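Local coordinates for SusD superfamily protein (Bacteroides thetaiotaomicron, PDB 3MCX) that is of unknown function but, as a SusD-family protein of the outer membrane, probably binds glycans for uptake by a partner transporter, at residues A[60-64]-A[65-69]; A[274-277]-A[278-282]. One frame throughout, in Å; residues are numbered along the deposited sequence.

Contact 1: A[60-64]-A[65-69]; sequences ITKGD and GKRVS. With GOL (glycerol), chain L.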
loop_
_atom_site.group_PDB
_atom_site.type_symbol
_atom_site.label_atom_id
_atom_site.label_comp_id
_atom_site.label_asym_id
_atom_site.label_seq_id
_atom_site.Cartn_x
_atom_site.Cartn_y
_atom_site.Cartn_z
ATOM N N ILE A 60 1.056 7.265 20.403
ATOM C CA ILE A 60 0.302 7.163 21.612
ATOM C C ILE A 60 -0.802 6.105 21.412
ATOM O O ILE A 60 -1.405 6.009 20.335
ATOM C CB ILE A 60 -0.255 8.570 22.027
ATOM C CG1 ILE A 60 -0.703 8.586 23.470
ATOM C CG2 ILE A 60 -1.301 9.067 21.071
ATOM C CD1 ILE A 60 -0.947 10.020 24.005
ATOM N N THR A 61 -1.107 5.388 22.493
ATOM C CA THR A 61 -2.222 4.460 22.420
ATOM C C THR A 61 -3.521 5.256 22.533
ATOM O O THR A 61 -3.635 6.181 23.339
ATOM C CB THR A 61 -2.129 3.358 23.494
ATOM O OG1 THR A 61 -3.061 2.315 23.151
ATOM C CG2 THR A 61 -2.383 3.856 24.941
ATOM N N LYS A 62 -4.508 4.885 21.725
ATOM C CA LYS A 62 -5.817 5.545 21.729
ATOM C C LYS A 62 -7.000 4.617 22.028
ATOM O O LYS A 62 -8.132 5.091 22.185
ATOM C CB LYS A 62 -6.068 6.230 20.395
ATOM C CG LYS A 62 -5.135 7.403 20.100
ATOM C CD LYS A 62 -5.368 7.973 18.753
ATOM C CE LYS A 62 -4.557 9.248 18.512
ATOM N NZ LYS A 62 -5.164 10.494 19.100
ATOM N N GLY A 63 -6.748 3.317 22.116
ATOM C CA GLY A 63 -7.802 2.349 22.368
ATOM C C GLY A 63 -8.638 2.003 21.140
ATOM O O GLY A 63 -8.408 2.482 20.034
ATOM N N ASP A 64 -9.622 1.156 21.377
ATOM C CA ASP A 64 -10.477 0.636 20.315
ATOM C C ASP A 64 -11.213 1.771 19.584
ATOM O O ASP A 64 -11.648 2.745 20.220
ATOM C CB ASP A 64 -11.501 -0.347 20.875
ATOM C CG ASP A 64 -10.881 -1.637 21.391
ATOM O OD1 ASP A 64 -9.875 -2.085 20.811
ATOM O OD2 ASP A 64 -11.477 -2.209 22.332
ATOM N N GLY A 65 -11.311 1.644 18.265
ATOM C CA GLY A 65 -12.145 2.557 17.487
ATOM C C GLY A 65 -11.458 3.866 17.147
ATOM O O GLY A 65 -12.117 4.751 16.605
ATOM N N LYS A 66 -10.166 3.968 17.468
ATOM C CA LYS A 66 -9.385 5.182 17.249
ATOM C C LYS A 66 -8.165 4.844 16.397
ATOM O O LYS A 66 -7.873 3.671 16.131
ATOM C CB LYS A 66 -9.040 5.839 18.595
ATOM C CG LYS A 66 -10.270 6.332 19.383
ATOM C CD LYS A 66 -10.885 7.621 18.811
ATOM C CE LYS A 66 -12.166 8.048 19.523
ATOM N NZ LYS A 66 -13.323 7.297 18.960
ATOM N N ARG A 67 -7.459 5.856 15.936
ATOM C CA ARG A 67 -6.526 5.655 14.838
ATOM C C ARG A 67 -5.208 5.010 15.249
ATOM O O ARG A 67 -4.637 5.298 16.323
ATOM C CB ARG A 67 -6.261 6.954 14.076
ATOM C CG ARG A 67 -5.400 7.980 14.777
ATOM C CD ARG A 67 -5.245 9.285 13.914
ATOM N NE ARG A 67 -6.499 10.015 13.956
ATOM C CZ ARG A 67 -6.853 10.928 14.843
ATOM N NH1 ARG A 67 -5.970 11.426 15.720
ATOM N NH2 ARG A 67 -8.088 11.391 14.850
ATOM N N VAL A 68 -4.782 4.101 14.377
ATOM C CA VAL A 68 -3.458 3.478 14.347
ATOM C C VAL A 68 -3.223 2.410 15.419
ATOM O O VAL A 68 -2.851 1.245 15.112
ATOM C CB VAL A 68 -2.290 4.496 14.364
ATOM C CG1 VAL A 68 -0.929 3.741 14.294
ATOM C CG2 VAL A 68 -2.384 5.492 13.189
ATOM N N SER A 69 -3.434 2.758 16.667
ATOM C CA SER A 69 -3.004 1.885 17.740
ATOM C C SER A 69 -3.624 0.474 17.730
ATOM O O SER A 69 -2.925 -0.473 18.081
ATOM C CB SER A 69 -3.054 2.556 19.125
ATOM O OG SER A 69 -4.361 2.904 19.543
HETATM C C1 GOL L . -14.775 4.323 19.922
HETATM O O1 GOL L . -13.451 4.687 20.162
HETATM C C2 GOL L . -15.270 3.340 20.983
HETATM O O2 GOL L . -14.507 2.147 21.045
HETATM C C3 GOL L . -16.694 2.963 20.646
HETATM O O3 GOL L . -17.256 2.058 21.618
HETATM O O HOH W 1 -5.273 0.872 20.926
#
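A type II beta turn from Gly63 to Lys66 folds the loop ahead of helix 69-72 back on itself, so that Lys62 meets Lys66 and Ser69. The turn bond, Lys66 N to Gly63 O, is weak at 3.4 Å, and Gly65 takes the positive phi of the third turn position. Beside it the CB atoms of Lys62 and Lys66 lie 3.5 Å apart, a close fit for two carbons. Ser69, in the first turn of the helix after the N-cap residue Val68, closes the mouth of the loop: its OG, swung between backbone N and carbonyl carbon (chi1 64°), accepts a nearly straight bond from Lys62 N (3.0 Å, 165°). A water 2.6 Å from Ser69 OG also bonds weakly to Gly63 N and to Thr61 OG1, whose stronger partner is Glu73. Lys62 runs extended across Arg67 and bends at its last torsion, leaving NZ 3.6 Å from Arg67 NH1; this like-charge approach is probably eased by the salt bridge of Arg67 to Glu274. Glycerol, probably from the crystallisation liquor, donates to Asp64 O from O1 (2.7 Å) and O2 (3.0 Å); Lys66 NZ reaches O1 in one of two conformers, a doubtful bond.

Contact 2: A[274-277]-A[278-282]; sequences EGAP and MVYAN
The Tyr280 ring is approached obliquely by the carbonyl oxygen of Ala276, which lies 3.2 Å from CD2; the methyl of Ala276 comes to the same ring carbon at 4.3 Å. With CG beside its own backbone N (chi1 -83°), the side chain places CD2 beside the Ala276 carbonyl. Around the ring stand Asp50 of helix 44-51, Leu291 and Leu335. The puckered ring of Pro277 sits in the first turn of the helix and packs on Trp46 and Pro346.

This is the short helix 276-279, little more than one turn, with Gly275 at the N-cap position. Two i to i+4 backbone bonds span it, Val279 N to Gly275 O (3.0 Å) and Tyr280 N to Ala276 O (2.9 Å). A weak second bond from Tyr280 N to Pro277 O, 3.4 Å long, accompanies the latter, and Ala281 N adds a further bond to Met278 O. The rotamer of Val279, with CG1 anti to the backbone N (chi1 -179°), sets CG2 beside that nitrogen and so against the N-terminal end of the turn, 3.2 Å from Gly275 O and 3.3 Å from Glu274 O. The selenomethionine Met278 keeps only CB against the turn, 3.7 Å from Gly275 O, and its side chain packs on Lys347.

The Ala276 carbonyl therefore serves two neighbours, as acceptor for Tyr280 N and as a close oblique neighbour of ring carbon CD2. Proline suits this early helical position because its nitrogen, which carries no hydrogen, would not be called on for a bond within the helix, so the turn loses none by having it there.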
loop_
_atom_site.group_PDB
_atom_site.type_symbol
_atom_site.label_atom_id
_atom_site.label_comp_id
_atom_site.label_asym_id
_atom_site.label_seq_id
_atom_site.Cartn_x
_atom_site.Cartn_y
_atom_site.Cartn_z
ATOM N N GLU A 274 -7.930 12.657 9.336
ATOM C CA GLU A 274 -7.635 11.227 9.450
ATOM C C GLU A 274 -6.697 10.744 8.380
ATOM O O GLU A 274 -6.166 9.646 8.455
ATOM C CB GLU A 274 -8.924 10.383 9.431
ATOM C CG GLU A 274 -9.834 10.615 10.598
ATOM C CD GLU A 274 -9.362 10.050 11.926
ATOM O OE1 GLU A 274 -8.344 9.355 11.976
ATOM O OE2 GLU A 274 -10.036 10.347 12.959
ATOM N N GLY A 275 -6.498 11.541 7.325
ATOM C CA GLY A 275 -5.626 11.094 6.263
ATOM C C GLY A 275 -4.214 10.818 6.737
ATOM O O GLY A 275 -3.705 11.453 7.648
ATOM N N ALA A 276 -3.555 9.859 6.089
ATOM C CA ALA A 276 -2.210 9.495 6.507
ATOM C C ALA A 276 -1.281 10.687 6.631
ATOM O O ALA A 276 -0.498 10.725 7.563
ATOM C CB ALA A 276 -1.595 8.378 5.617
ATOM N N PRO A 277 -1.296 11.623 5.671
ATOM C CA PRO A 277 -0.366 12.741 5.777
ATOM C C PRO A 277 -0.540 13.540 7.082
ATOM O O PRO A 277 0.457 13.919 7.709
ATOM C CB PRO A 277 -0.640 13.549 4.510
ATOM C CG PRO A 277 -1.006 12.484 3.518
ATOM C CD PRO A 277 -1.911 11.547 4.331
HETATM N N MSE A 278 -1.775 13.775 7.525
HETATM C CA MSE A 278 -2.008 14.454 8.784
HETATM C C MSE A 278 -1.657 13.561 9.971
HETATM O O MSE A 278 -1.199 14.049 11.003
HETATM C CB MSE A 278 -3.449 14.970 8.890
HETATM C CG MSE A 278 -3.669 16.230 8.097
HETATM SE SE MSE A 278 -2.480 17.715 8.463
HETATM C CE MSE A 278 -2.734 17.811 10.346
ATOM N N VAL A 279 -1.863 12.260 9.818
ATOM C CA VAL A 279 -1.532 11.350 10.915
ATOM C C VAL A 279 -0.009 11.206 11.084
ATOM O O VAL A 279 0.460 10.938 12.188
ATOM C CB VAL A 279 -2.315 10.018 10.777
ATOM C CG1 VAL A 279 -2.004 9.022 11.952
ATOM C CG2 VAL A 279 -3.818 10.340 10.696
ATOM N N TYR A 280 0.748 11.486 10.032
ATOM C CA TYR A 280 2.216 11.584 10.126
ATOM C C TYR A 280 2.697 12.990 10.490
ATOM O O TYR A 280 3.894 13.194 10.685
ATOM C CB TYR A 280 2.850 11.239 8.745
ATOM C CG TYR A 280 3.030 9.770 8.446
ATOM C CD1 TYR A 280 4.001 9.022 9.113
ATOM C CD2 TYR A 280 2.264 9.132 7.464
ATOM C CE1 TYR A 280 4.198 7.666 8.849
ATOM C CE2 TYR A 280 2.447 7.775 7.200
ATOM C CZ TYR A 280 3.400 7.054 7.898
ATOM O OH TYR A 280 3.537 5.710 7.647
ATOM N N ALA A 281 1.806 13.991 10.552
ATOM C CA ALA A 281 2.233 15.380 10.550
ATOM C C ALA A 281 3.021 15.759 11.787
ATOM O O ALA A 281 2.830 15.203 12.875
ATOM C CB ALA A 281 1.004 16.306 10.419
ATOM N N ASN A 282 3.892 16.721 11.565
ATOM C CA ASN A 282 4.776 17.320 12.565
ATOM C C ASN A 282 4.191 18.687 12.851
ATOM O O ASN A 282 4.508 19.690 12.200
ATOM C CB ASN A 282 6.184 17.343 11.988
ATOM C CG ASN A 282 7.249 17.700 12.973
ATOM O OD1 ASN A 282 6.986 18.064 14.129
ATOM N ND2 ASN A 282 8.519 17.577 12.515
#

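Overall arrangement
Contact 1 comes first along the chain, in the loop between strand 56-57 and helix 69-72; contact 2 follows some two hundred residues later on helix 276-279. Their centres are 14 Å apart, on the same side of the chain's centre, and the two touch. Arg67 NE forms a salt bridge with Glu274 OE1 at 2.8 Å, and Val279 packs its CG2 on Arg67 CD and its CG1 on Val68 CG2. Helix 44-51, Asn290 and Leu291 border both. A charged pair and an apolar patch thus join surface loop to buried turn. Neither contact lies at an annotated zinc site, although Asn282, just past the helical turn, bonds to the backbone of the zinc ligand Glu315.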